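Local coordinates for protein Phikz039 (Pseudomonas phage phikz, PDB 3ZBQ) that is a phage tubulin-like protein of the PhuZ type, with a tubulin-like C-terminal domain, and holds GDP in its pocket, at residues K149-V154 against V219-L224; L189-N194 against E269-D274; K213-P218 against T257-T262; S244-T247 against R251-S254. All coordinates share one frame; numbering follows the deposited sequence.

Contact 1: residues K149-V154 against V219-L224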
loop_
_atom_site.group_PDB
_atom_site.type_symbol
_atom_site.label_atom_id
_atom_site.label_comp_id
_atom_site.label_asym_id
_atom_site.label_seq_id
_atom_site.Cartn_x
_atom_site.Cartn_y
_atom_site.Cartn_z
ATOM N N LYS A 149 -0.398 -5.081 -10.723
ATOM C CA LYS A 149 -0.975 -6.354 -11.131
ATOM C C LYS A 149 -1.282 -7.234 -9.928
ATOM O O LYS A 149 -2.302 -7.934 -9.908
ATOM C CB LYS A 149 -0.028 -7.073 -12.100
ATOM C CG LYS A 149 -0.025 -6.478 -13.503
ATOM C CD LYS A 149 1.135 -7.046 -14.315
ATOM C CE LYS A 149 1.256 -6.383 -15.684
ATOM N NZ LYS A 149 0.093 -6.675 -16.554
ATOM N N THR A 150 -0.410 -7.183 -8.922
ATOM C CA THR A 150 -0.605 -7.935 -7.681
ATOM C C THR A 150 -1.921 -7.540 -6.988
ATOM O O THR A 150 -2.648 -8.399 -6.501
ATOM C CB THR A 150 0.587 -7.730 -6.731
ATOM O OG1 THR A 150 1.759 -8.366 -7.296
ATOM C CG2 THR A 150 0.303 -8.297 -5.340
ATOM N N PHE A 151 -2.218 -6.244 -6.941
ATOM C CA PHE A 151 -3.470 -5.784 -6.313
ATOM C C PHE A 151 -4.663 -6.466 -6.958
ATOM O O PHE A 151 -5.639 -6.822 -6.293
ATOM C CB PHE A 151 -3.635 -4.271 -6.464
ATOM C CG PHE A 151 -2.500 -3.462 -5.885
ATOM C CD1 PHE A 151 -1.704 -3.965 -4.856
ATOM C CD2 PHE A 151 -2.249 -2.180 -6.359
ATOM C CE1 PHE A 151 -0.665 -3.206 -4.322
ATOM C CE2 PHE A 151 -1.210 -1.409 -5.830
ATOM C CZ PHE A 151 -0.423 -1.922 -4.808
ATOM N N GLU A 152 -4.592 -6.628 -8.271
ATOM C CA GLU A 152 -5.671 -7.255 -9.022
ATOM C C GLU A 152 -5.723 -8.743 -8.712
ATOM O O GLU A 152 -6.805 -9.312 -8.539
ATOM C CB GLU A 152 -5.463 -7.022 -10.519
ATOM C CG GLU A 152 -6.731 -7.080 -11.365
ATOM C CD GLU A 152 -7.516 -5.768 -11.369
ATOM O OE1 GLU A 152 -7.668 -5.143 -10.297
ATOM O OE2 GLU A 152 -8.001 -5.362 -12.452
ATOM N N GLY A 153 -4.548 -9.364 -8.630
ATOM C CA GLY A 153 -4.438 -10.776 -8.294
ATOM C C GLY A 153 -4.922 -11.071 -6.882
ATOM O O GLY A 153 -5.620 -12.065 -6.644
ATOM N N VAL A 154 -4.551 -10.214 -5.933
ATOM C CA VAL A 154 -4.992 -10.389 -4.551
ATOM C C VAL A 154 -6.509 -10.179 -4.435
ATOM O O VAL A 154 -7.188 -10.908 -3.706
ATOM C CB VAL A 154 -4.213 -9.467 -3.574
ATOM C CG1 VAL A 154 -4.869 -9.455 -2.194
ATOM C CG2 VAL A 154 -2.745 -9.914 -3.474
ATOM N N VAL A 219 -15.091 -7.752 -8.783
ATOM C CA VAL A 219 -14.192 -7.893 -7.645
ATOM C C VAL A 219 -12.773 -7.654 -8.152
ATOM O O VAL A 219 -12.163 -8.521 -8.783
ATOM C CB VAL A 219 -14.328 -9.262 -6.965
ATOM C CG1 VAL A 219 -13.271 -9.426 -5.875
ATOM C CG2 VAL A 219 -15.730 -9.400 -6.357
ATOM N N GLN A 220 -12.270 -6.454 -7.894
ATOM C CA GLN A 220 -11.014 -6.004 -8.490
ATOM C C GLN A 220 -10.431 -4.877 -7.643
ATOM O O GLN A 220 -11.055 -4.446 -6.677
ATOM C CB GLN A 220 -11.268 -5.506 -9.919
ATOM C CG GLN A 220 -12.078 -4.232 -9.955
ATOM C CD GLN A 220 -12.372 -3.740 -11.364
ATOM O OE1 GLN A 220 -12.042 -4.395 -12.348
ATOM N NE2 GLN A 220 -13.011 -2.577 -11.456
ATOM N N THR A 221 -9.242 -4.397 -7.998
ATOM C CA THR A 221 -8.617 -3.313 -7.241
ATOM C C THR A 221 -9.484 -2.061 -7.303
ATOM O O THR A 221 -10.025 -1.709 -8.363
ATOM C CB THR A 221 -7.215 -2.975 -7.771
ATOM O OG1 THR A 221 -6.484 -4.187 -7.990
ATOM C CG2 THR A 221 -6.452 -2.118 -6.761
ATOM N N VAL A 222 -9.641 -1.401 -6.160
ATOM C CA VAL A 222 -10.312 -0.123 -6.129
ATOM C C VAL A 222 -9.431 0.899 -5.433
ATOM O O VAL A 222 -8.499 0.542 -4.702
ATOM C CB VAL A 222 -11.683 -0.237 -5.440
ATOM C CG1 VAL A 222 -12.619 -1.065 -6.306
ATOM C CG2 VAL A 222 -11.522 -0.864 -4.056
ATOM N N GLN A 223 -9.691 2.174 -5.694
ATOM C CA GLN A 223 -8.846 3.222 -5.138
ATOM C C GLN A 223 -9.554 4.042 -4.058
ATOM O O GLN A 223 -10.718 4.432 -4.215
ATOM C CB GLN A 223 -8.328 4.127 -6.262
ATOM C CG GLN A 223 -7.324 5.159 -5.810
ATOM C CD GLN A 223 -6.503 5.694 -6.960
ATOM O OE1 GLN A 223 -6.546 5.151 -8.068
ATOM N NE2 GLN A 223 -5.761 6.760 -6.714
ATOM N N LEU A 224 -8.849 4.286 -2.955
ATOM C CA LEU A 224 -9.384 5.075 -1.852
ATOM C C LEU A 224 -8.841 6.490 -1.896
ATOM O O LEU A 224 -7.621 6.702 -1.909
ATOM C CB LEU A 224 -9.028 4.445 -0.504
ATOM C CG LEU A 224 -9.269 5.346 0.702
ATOM C CD1 LEU A 224 -10.785 5.541 0.895
ATOM C CD2 LEU A 224 -8.654 4.717 1.932
HETATM O O HOH W 1 -9.745 -8.610 -9.967
#

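Contact 2: residues L189-N194 against E269-D274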
loop_
_atom_site.group_PDB
_atom_site.type_symbol
_atom_site.label_atom_id
_atom_site.label_comp_id
_atom_site.label_asym_id
_atom_site.label_seq_id
_atom_site.Cartn_x
_atom_site.Cartn_y
_atom_site.Cartn_z
ATOM N N LEU A 189 -7.456 8.073 8.623
ATOM C CA LEU A 189 -7.959 6.707 8.696
ATOM C C LEU A 189 -8.116 6.228 10.138
ATOM O O LEU A 189 -9.144 5.639 10.499
ATOM C CB LEU A 189 -7.045 5.768 7.898
ATOM C CG LEU A 189 -7.184 5.858 6.371
ATOM C CD1 LEU A 189 -6.174 4.928 5.690
ATOM C CD2 LEU A 189 -8.616 5.533 5.920
ATOM N N VAL A 190 -7.104 6.488 10.963
ATOM C CA VAL A 190 -7.179 6.121 12.378
ATOM C C VAL A 190 -8.409 6.754 13.046
ATOM O O VAL A 190 -9.123 6.085 13.801
ATOM C CB VAL A 190 -5.887 6.498 13.122
ATOM C CG1 VAL A 190 -6.091 6.399 14.616
ATOM C CG2 VAL A 190 -4.741 5.585 12.678
ATOM N N ILE A 191 -8.662 8.032 12.771
ATOM C CA ILE A 191 -9.882 8.695 13.267
ATOM C C ILE A 191 -11.150 8.008 12.743
ATOM O O ILE A 191 -12.082 7.706 13.521
ATOM C CB ILE A 191 -9.908 10.201 12.875
ATOM C CG1 ILE A 191 -8.789 10.972 13.586
ATOM C CG2 ILE A 191 -11.267 10.836 13.189
ATOM C CD1 ILE A 191 -8.610 12.393 13.085
ATOM N N LEU A 192 -11.208 7.771 11.432
ATOM C CA LEU A 192 -12.379 7.117 10.835
ATOM C C LEU A 192 -12.713 5.808 11.532
ATOM O O LEU A 192 -13.883 5.508 11.785
ATOM C CB LEU A 192 -12.169 6.850 9.338
ATOM C CG LEU A 192 -13.338 6.134 8.639
ATOM C CD1 LEU A 192 -14.614 6.988 8.708
ATOM C CD2 LEU A 192 -13.001 5.776 7.183
ATOM N N PHE A 193 -11.675 5.054 11.879
ATOM C CA PHE A 193 -11.837 3.704 12.416
ATOM C C PHE A 193 -11.876 3.638 13.949
ATOM O O PHE A 193 -11.916 2.545 14.519
ATOM C CB PHE A 193 -10.671 2.823 11.931
ATOM C CG PHE A 193 -10.605 2.628 10.435
ATOM C CD1 PHE A 193 -11.746 2.666 9.648
ATOM C CD2 PHE A 193 -9.375 2.374 9.819
ATOM C CE1 PHE A 193 -11.675 2.471 8.269
ATOM C CE2 PHE A 193 -9.297 2.168 8.435
ATOM C CZ PHE A 193 -10.438 2.215 7.661
ATOM N N ASN A 194 -11.853 4.782 14.625
ATOM C CA ASN A 194 -11.636 4.753 16.076
ATOM C C ASN A 194 -12.867 4.339 16.917
ATOM O O ASN A 194 -12.784 4.212 18.147
ATOM C CB ASN A 194 -10.986 6.053 16.583
ATOM C CG ASN A 194 -11.955 7.241 16.644
ATOM O OD1 ASN A 194 -13.176 7.088 16.560
ATOM N ND2 ASN A 194 -11.401 8.437 16.808
ATOM N N GLU A 269 -16.578 19.049 19.730
ATOM C CA GLU A 269 -15.811 19.596 20.839
ATOM C C GLU A 269 -14.367 19.117 20.752
ATOM O O GLU A 269 -13.436 19.836 21.112
ATOM C CB GLU A 269 -16.435 19.113 22.140
ATOM C CG GLU A 269 -15.975 19.797 23.398
ATOM C CD GLU A 269 -16.809 19.363 24.597
ATOM O OE1 GLU A 269 -17.867 19.979 24.845
ATOM O OE2 GLU A 269 -16.416 18.387 25.268
ATOM N N LYS A 270 -14.187 17.887 20.286
ATOM C CA LYS A 270 -12.846 17.324 20.136
ATOM C C LYS A 270 -12.220 17.671 18.794
ATOM O O LYS A 270 -11.016 17.937 18.715
ATOM C CB LYS A 270 -12.868 15.803 20.322
ATOM C CG LYS A 270 -11.496 15.124 20.182
ATOM C CD LYS A 270 -11.610 13.621 20.452
ATOM C CE LYS A 270 -10.265 12.923 20.265
ATOM N NZ LYS A 270 -10.350 11.448 20.504
ATOM N N TYR A 271 -13.027 17.671 17.737
ATOM C CA TYR A 271 -12.472 17.732 16.384
ATOM C C TYR A 271 -12.627 19.083 15.679
ATOM O O TYR A 271 -13.718 19.648 15.622
ATOM C CB TYR A 271 -13.047 16.604 15.522
ATOM C CG TYR A 271 -12.588 15.226 15.941
ATOM C CD1 TYR A 271 -11.291 14.794 15.670
ATOM C CD2 TYR A 271 -13.445 14.358 16.604
ATOM C CE1 TYR A 271 -10.870 13.539 16.049
ATOM C CE2 TYR A 271 -13.030 13.097 16.989
ATOM C CZ TYR A 271 -11.738 12.697 16.701
ATOM O OH TYR A 271 -11.320 11.443 17.077
ATOM N N ASP A 272 -11.522 19.586 15.136
ATOM C CA ASP A 272 -11.498 20.879 14.454
ATOM C C ASP A 272 -11.507 20.680 12.935
ATOM O O ASP A 272 -10.746 21.317 12.202
ATOM C CB ASP A 272 -10.247 21.669 14.881
ATOM C CG ASP A 272 -10.154 23.043 14.223
ATOM O OD1 ASP A 272 -11.164 23.781 14.214
ATOM O OD2 ASP A 272 -9.067 23.364 13.692
ATOM N N PHE A 273 -12.332 19.755 12.461
ATOM C CA PHE A 273 -12.566 19.641 11.025
ATOM C C PHE A 273 -14.050 19.763 10.765
ATOM O O PHE A 273 -14.867 19.454 11.629
ATOM C CB PHE A 273 -11.982 18.348 10.422
ATOM C CG PHE A 273 -12.646 17.075 10.896
ATOM C CD1 PHE A 273 -13.774 16.576 10.255
ATOM C CD2 PHE A 273 -12.103 16.347 11.948
ATOM C CE1 PHE A 273 -14.372 15.395 10.680
ATOM C CE2 PHE A 273 -12.690 15.172 12.380
ATOM C CZ PHE A 273 -13.830 14.692 11.749
ATOM N N ASP A 274 -14.396 20.256 9.588
ATOM C CA ASP A 274 -15.783 20.349 9.189
ATOM C C ASP A 274 -16.251 18.965 8.740
ATOM O O ASP A 274 -17.182 18.387 9.306
ATOM C CB ASP A 274 -15.918 21.377 8.067
ATOM C CG ASP A 274 -17.292 21.384 7.441
ATOM O OD1 ASP A 274 -18.283 21.143 8.165
ATOM O OD2 ASP A 274 -17.375 21.636 6.220
#

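Contact 3: residues K213-P218 against T257-T262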
loop_
_atom_site.group_PDB
_atom_site.type_symbol
_atom_site.label_atom_id
_atom_site.label_comp_id
_atom_site.label_asym_id
_atom_site.label_seq_id
_atom_site.Cartn_x
_atom_site.Cartn_y
_atom_site.Cartn_z
ATOM N N LYS A 213 -20.395 -6.999 -1.438
ATOM C CA LYS A 213 -21.390 -7.889 -0.847
ATOM C C LYS A 213 -22.798 -7.504 -1.288
ATOM O O LYS A 213 -23.721 -8.317 -1.219
ATOM C CB LYS A 213 -21.321 -7.839 0.688
ATOM C CG LYS A 213 -20.121 -8.544 1.324
ATOM C CD LYS A 213 -19.841 -7.983 2.729
ATOM C CE LYS A 213 -20.905 -8.390 3.746
ATOM N NZ LYS A 213 -20.527 -7.943 5.130
ATOM N N HIS A 214 -22.958 -6.267 -1.752
ATOM C CA HIS A 214 -24.287 -5.702 -1.965
ATOM C C HIS A 214 -24.488 -5.109 -3.349
ATOM O O HIS A 214 -25.576 -4.629 -3.671
ATOM C CB HIS A 214 -24.558 -4.647 -0.885
ATOM C CG HIS A 214 -24.331 -5.161 0.498
ATOM N ND1 HIS A 214 -23.442 -4.583 1.376
ATOM C CD2 HIS A 214 -24.846 -6.240 1.137
ATOM C CE1 HIS A 214 -23.431 -5.270 2.504
ATOM N NE2 HIS A 214 -24.279 -6.277 2.387
ATOM N N HIS A 215 -23.442 -5.135 -4.170
ATOM C CA HIS A 215 -23.526 -4.514 -5.486
ATOM C C HIS A 215 -22.890 -5.373 -6.554
ATOM O O HIS A 215 -21.895 -6.051 -6.310
ATOM C CB HIS A 215 -22.874 -3.123 -5.479
ATOM C CG HIS A 215 -23.442 -2.204 -4.445
ATOM N ND1 HIS A 215 -24.679 -1.603 -4.581
ATOM C CD2 HIS A 215 -22.963 -1.809 -3.241
ATOM C CE1 HIS A 215 -24.928 -0.869 -3.512
ATOM N NE2 HIS A 215 -23.903 -0.977 -2.681
ATOM N N ASP A 216 -23.475 -5.324 -7.744
ATOM C CA ASP A 216 -22.965 -6.065 -8.880
ATOM C C ASP A 216 -21.795 -5.294 -9.481
ATOM O O ASP A 216 -21.935 -4.641 -10.516
ATOM C CB ASP A 216 -24.071 -6.250 -9.920
ATOM C CG ASP A 216 -23.642 -7.129 -11.079
ATOM O OD1 ASP A 216 -22.611 -7.829 -10.952
ATOM O OD2 ASP A 216 -24.341 -7.125 -12.115
ATOM N N VAL A 217 -20.654 -5.347 -8.803
ATOM C CA VAL A 217 -19.440 -4.702 -9.280
ATOM C C VAL A 217 -18.346 -5.746 -9.413
ATOM O O VAL A 217 -18.362 -6.760 -8.709
ATOM C CB VAL A 217 -18.969 -3.580 -8.321
ATOM C CG1 VAL A 217 -19.897 -2.391 -8.399
ATOM C CG2 VAL A 217 -18.870 -4.100 -6.891
ATOM N N PRO A 218 -17.384 -5.510 -10.323
ATOM C CA PRO A 218 -16.292 -6.474 -10.473
ATOM C C PRO A 218 -15.488 -6.550 -9.185
ATOM O O PRO A 218 -15.239 -5.511 -8.564
ATOM C CB PRO A 218 -15.416 -5.852 -11.566
ATOM C CG PRO A 218 -16.290 -4.860 -12.272
ATOM C CD PRO A 218 -17.257 -4.363 -11.239
ATOM N N THR A 257 -24.378 10.649 -6.632
ATOM C CA THR A 257 -24.850 9.274 -6.753
ATOM C C THR A 257 -23.727 8.300 -6.392
ATOM O O THR A 257 -22.599 8.434 -6.872
ATOM C CB THR A 257 -25.302 8.984 -8.187
ATOM O OG1 THR A 257 -26.289 9.947 -8.582
ATOM C CG2 THR A 257 -25.897 7.607 -8.272
ATOM N N VAL A 258 -24.036 7.324 -5.546
ATOM C CA VAL A 258 -23.025 6.413 -5.025
ATOM C C VAL A 258 -23.708 5.110 -4.638
ATOM O O VAL A 258 -24.913 5.104 -4.334
ATOM C CB VAL A 258 -22.257 7.064 -3.830
ATOM C CG1 VAL A 258 -23.138 7.156 -2.584
ATOM C CG2 VAL A 258 -20.966 6.312 -3.527
ATOM N N LEU A 259 -22.979 3.998 -4.669
ATOM C CA LEU A 259 -23.616 2.696 -4.427
ATOM C C LEU A 259 -23.845 2.426 -2.939
ATOM O O LEU A 259 -24.932 2.018 -2.535
ATOM C CB LEU A 259 -22.822 1.554 -5.062
ATOM C CG LEU A 259 -22.550 1.723 -6.562
ATOM C CD1 LEU A 259 -21.862 0.498 -7.126
ATOM C CD2 LEU A 259 -23.857 1.981 -7.310
ATOM N N THR A 260 -22.811 2.659 -2.136
ATOM C CA THR A 260 -22.909 2.556 -0.686
ATOM C C THR A 260 -22.451 3.869 -0.038
ATOM O O THR A 260 -21.452 4.459 -0.448
ATOM C CB THR A 260 -22.096 1.355 -0.149
ATOM O OG1 THR A 260 -22.771 0.139 -0.483
ATOM C CG2 THR A 260 -21.929 1.423 1.366
ATOM N N ARG A 261 -23.215 4.343 0.943
ATOM C CA ARG A 261 -22.822 5.527 1.705
ATOM C C ARG A 261 -23.024 5.257 3.193
ATOM O O ARG A 261 -24.057 4.721 3.618
ATOM C CB ARG A 261 -23.620 6.765 1.266
ATOM C CG ARG A 261 -23.266 8.057 2.035
ATOM C CD ARG A 261 -23.920 9.298 1.426
ATOM N NE ARG A 261 -23.437 10.529 2.053
ATOM C CZ ARG A 261 -24.068 11.199 3.014
ATOM N NH1 ARG A 261 -25.245 10.779 3.475
ATOM N NH2 ARG A 261 -23.521 12.300 3.513
ATOM N N THR A 262 -22.032 5.619 3.990
ATOM C CA THR A 262 -22.196 5.546 5.433
ATOM C C THR A 262 -21.641 6.825 6.050
ATOM O O THR A 262 -20.688 7.416 5.526
ATOM C CB THR A 262 -21.543 4.264 6.008
ATOM O OG1 THR A 262 -21.965 4.065 7.362
ATOM C CG2 THR A 262 -20.026 4.349 5.950
HETATM O O HOH W 2 -22.270 -1.919 1.288
#

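Contact 4: residues S244-T247 against R251-S254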
loop_
_atom_site.group_PDB
_atom_site.type_symbol
_atom_site.label_atom_id
_atom_site.label_comp_id
_atom_site.label_asym_id
_atom_site.label_seq_id
_atom_site.Cartn_x
_atom_site.Cartn_y
_atom_site.Cartn_z
ATOM N N SER A 244 -18.411 9.132 5.261
ATOM C CA SER A 244 -18.249 10.547 5.569
ATOM C C SER A 244 -18.340 10.814 7.071
ATOM O O SER A 244 -19.180 10.237 7.761
ATOM C CB SER A 244 -19.301 11.379 4.829
ATOM O OG SER A 244 -19.201 11.230 3.423
ATOM N N LEU A 245 -17.474 11.698 7.564
ATOM C CA LEU A 245 -17.561 12.191 8.936
ATOM C C LEU A 245 -17.896 13.676 8.949
ATOM O O LEU A 245 -17.289 14.450 8.216
ATOM C CB LEU A 245 -16.237 11.980 9.664
ATOM C CG LEU A 245 -15.865 10.534 9.966
ATOM C CD1 LEU A 245 -14.483 10.452 10.625
ATOM C CD2 LEU A 245 -16.911 9.936 10.876
ATOM N N TYR A 246 -18.858 14.064 9.785
ATOM C CA TYR A 246 -19.195 15.472 9.983
ATOM C C TYR A 246 -19.103 15.807 11.468
ATOM O O TYR A 246 -19.455 14.980 12.312
ATOM C CB TYR A 246 -20.620 15.750 9.497
ATOM C CG TYR A 246 -20.867 15.344 8.065
ATOM C CD1 TYR A 246 -21.256 14.042 7.750
ATOM C CD2 TYR A 246 -20.717 16.256 7.029
ATOM C CE1 TYR A 246 -21.482 13.661 6.439
ATOM C CE2 TYR A 246 -20.942 15.887 5.717
ATOM C CZ TYR A 246 -21.320 14.588 5.428
ATOM O OH TYR A 246 -21.544 14.222 4.122
ATOM N N THR A 247 -18.623 17.005 11.797
ATOM C CA THR A 247 -18.689 17.462 13.184
ATOM C C THR A 247 -20.039 18.123 13.427
ATOM O O THR A 247 -20.480 18.251 14.568
ATOM C CB THR A 247 -17.567 18.429 13.546
ATOM O OG1 THR A 247 -17.384 19.377 12.483
ATOM C CG2 THR A 247 -16.257 17.663 13.798
ATOM N N ARG A 251 -24.954 18.999 8.516
ATOM C CA ARG A 251 -24.231 19.065 7.240
ATOM C C ARG A 251 -24.186 17.718 6.508
ATOM O O ARG A 251 -23.589 17.597 5.432
ATOM C CB ARG A 251 -22.798 19.555 7.470
ATOM C CG ARG A 251 -22.693 20.736 8.422
ATOM C CD ARG A 251 -22.265 21.997 7.697
ATOM N NE ARG A 251 -21.055 21.786 6.903
ATOM C CZ ARG A 251 -20.476 22.725 6.160
ATOM N NH1 ARG A 251 -20.988 23.946 6.111
ATOM N NH2 ARG A 251 -19.382 22.448 5.464
ATOM N N ASP A 252 -24.803 16.702 7.094
ATOM C CA ASP A 252 -24.832 15.391 6.464
ATOM C C ASP A 252 -25.728 15.467 5.225
ATOM O O ASP A 252 -26.962 15.410 5.320
ATOM C CB ASP A 252 -25.332 14.353 7.469
ATOM C CG ASP A 252 -25.393 12.952 6.901
ATOM O OD1 ASP A 252 -25.184 12.781 5.681
ATOM O OD2 ASP A 252 -25.642 12.017 7.694
ATOM N N VAL A 253 -25.092 15.615 4.066
ATOM C CA VAL A 253 -25.790 15.675 2.781
ATOM C C VAL A 253 -25.032 14.845 1.756
ATOM O O VAL A 253 -23.832 15.046 1.566
ATOM C CB VAL A 253 -25.890 17.116 2.257
ATOM C CG1 VAL A 253 -26.600 17.150 0.898
ATOM C CG2 VAL A 253 -26.601 18.008 3.262
ATOM N N SER A 254 -25.726 13.920 1.093
ATOM C CA SER A 254 -25.093 13.086 0.068
ATOM C C SER A 254 -24.479 13.956 -1.029
ATOM O O SER A 254 -25.084 14.930 -1.480
ATOM C CB SER A 254 -26.097 12.103 -0.536
ATOM O OG SER A 254 -25.443 11.186 -1.397
HETATM O O HOH W 3 -21.524 16.033 2.513
#

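Contact 1: residues K149-V154 against V219-L224
Glu152 and Thr221 make the polar link, and one carboxylate oxygen does the work twice. The backbone N of Thr221 donates to Glu152 OE1 at 2.9 Å, nearly straight and almost along the C-O axis, while Thr221 OG1 donates to the same OE1 at 2.8 Å from the anti side, tilted out of the carboxylate plane. The two donors arrive from opposite faces of that plane, a grip that should limit rotation of the group. Glu152 reaches them because its chain leaves the helix with CG anti to the backbone N and then bends at chi2 (83°), which swings OE1 back to Thr221. Beside it, the Gln220 side chain runs in the same direction, its amide only 10° from the carboxylate plane, and Gln220 CB lies 3.6 Å from Glu152 OE1. Thr221 also presses on the helix itself: OG1 approaches Phe151 CB to 3.2 Å, and CG2 packs on the same CB at 3.6 Å, while the Phe151 ring leads away from the loop. A water adds a looser bridge, donating to Val219 O at 2.7 Å and weakly to Glu152 O. Helix 138-158, in the nucleotide-binding part of the tubulin-like fold, here meets the loop entering strand 222-227 of the C-terminal part; the Phe151 ring packs on Ile164 of strand 163-168, and Thr221 touches Ile285 of helix 284-304.

Contact 2: residues L189-N194 against E269-D274
Tyr271 meets both Ile191 and Asn194 with the outer end of its ring. Ile191 lies alongside, its side chain sliding past the tyrosine in the opposite direction: CD1 is 3.9 Å from Tyr271 CE1, and CG2 sits 4.0 Å from CZ and 3.9 Å from OH. Two branches of the isoleucine therefore share the CE1 corner, with CD1 meeting the ring obliquely. Asn194 comes from the far end, where ND2 donates to Tyr271 OH at 3.0 Å. This bond is weak, bent to 128°, although ND2 lies at the ring edge near its plane; the amide is turned 35° from the ring.

In the next shell, the Asn194 chi1 of 75° turns the amide so that ND2 faces the phenol while OD1 accepts from Glu196 N, the hydrogen bond of an Asx turn. Asn194 N in turn donates to Ile191 O, tying together the two residues that receive the tyrosine. Lys270 lays CG over the centre of the tyrosine ring, 4.0 Å above its plane. Further out, Ile191 packs on Met276 of strand 275-281.

Helix 175-192, which follows strand 163-168 and begins at the GDP pocket, probably corresponds to the long central helix of the tubulin fold; the contact joins its C-terminal end to the loop between strands 260-265 and 275-281 of the C-terminal domain. Chemically, it rests on methyl and methylene groups against an aromatic ring. The amide is probably oriented mainly by Glu196 N, since the bond to the phenol is weak.

Contact 3: residues K213-P218 against T257-T262
Thr260 OG1 is gripped by two partners, His215 NE2 at 2.7 Å and a water at 2.8 Å. The imidazole meets the hydroxyl edge-on, with OG1 in the ring plane, and either group could be the donor. The water passes the link on to His214 ND1, 2.9 Å away, at the edge of that second ring, so consecutive histidines reach the same threonine, one directly and one through solvent.

His215 is also held by its faces. Leu259 CB stands 3.5 Å from the ring centroid, only 8° off the normal, a well-formed CH-pi contact; the opposite face is met by His214 CB, offset toward the rim. The chi1 of -56°, with CG beside the backbone N, swings the imidazole across to Leu259, and Leu259 O comes 3.0 Å from His215 CE1. Beyond the ring, Leu259 CD1 packs on Val217 CG1 at 3.7 Å, while Asp216 between His215 and Val217 centres an inverse gamma turn.

The loop leading from helix 202-209 to strand 222-227 is thereby fastened to the start of strand 260-265, the outermost strand at this end of the sheet within the chain, in the C-terminal domain of the tubulin-like fold.

Contact 4: residues S244-T247 against R251-S254
Tyr246 lies with its ring flat against the backbone of Arg251 and Asp252. From CB, a chi1 of -55° sets CG anti to the carbonyl carbon and sends the ring toward the 251-254 loop. One flank of the ring follows Arg251: CD2 is 3.9 Å from Arg251 CB, and CE2 comes within 3.2 Å of Arg251 O. The other flank belongs to Asp252, with CD1 near its CA and CB, and CE1 3.9 Å from OD1. The Asp252 side chain crosses the tyrosine at about a right angle, its carboxylate 18° from the ring plane. It is held from outside the contact: OD1 forms a salt bridge with Arg261, and OD2 is hydrogen-bonded to Tyr265 OH and Thr263 OG1. Between the flanks, Asp252 CA stands over the ring centre, 3.8 Å from the centroid and 13° off the normal, a CH-pi contact made by a backbone carbon.

Tyr246 closes strand 239-246, and the chain must cross over from there to begin strand 260-265, which lies next to it and runs parallel in the C-terminal domain. The 251-254 segment is part of that connection, folded back over the tyrosine.

At the tip, CZ is 3.7 Å from Asp252 CA, and OH points to a water in the ring plane at a doubtfully short separation. That water donates to Val253 O at 2.7 Å, and Arg261 NH2 adds a weak hydrogen bond to the phenol oxygen.

In the fold
Contact 1 lies nearest the middle of the chain and is partly buried; contacts 2 and 3 are surface contacts, and contact 4, the farthest out, again buries one aromatic. The polar element differs from one to the next: a charged carboxylate in contact 1, neutral side-chain pairs in contacts 2 and 3, and in contact 4 mainly ring against backbone. Contacts 3 and 4 share the neighbouring strands 239-246 and 260-265, tied by Arg261 to Asp252. Contact 2 meets contact 4 where Thr247 OG1 and Phe273 O are probably hydrogen-bonded, their centres 12 Å apart. Contact 1 adjoins contact 3 in sequence and packs on contact 2 through Leu224 and Leu189.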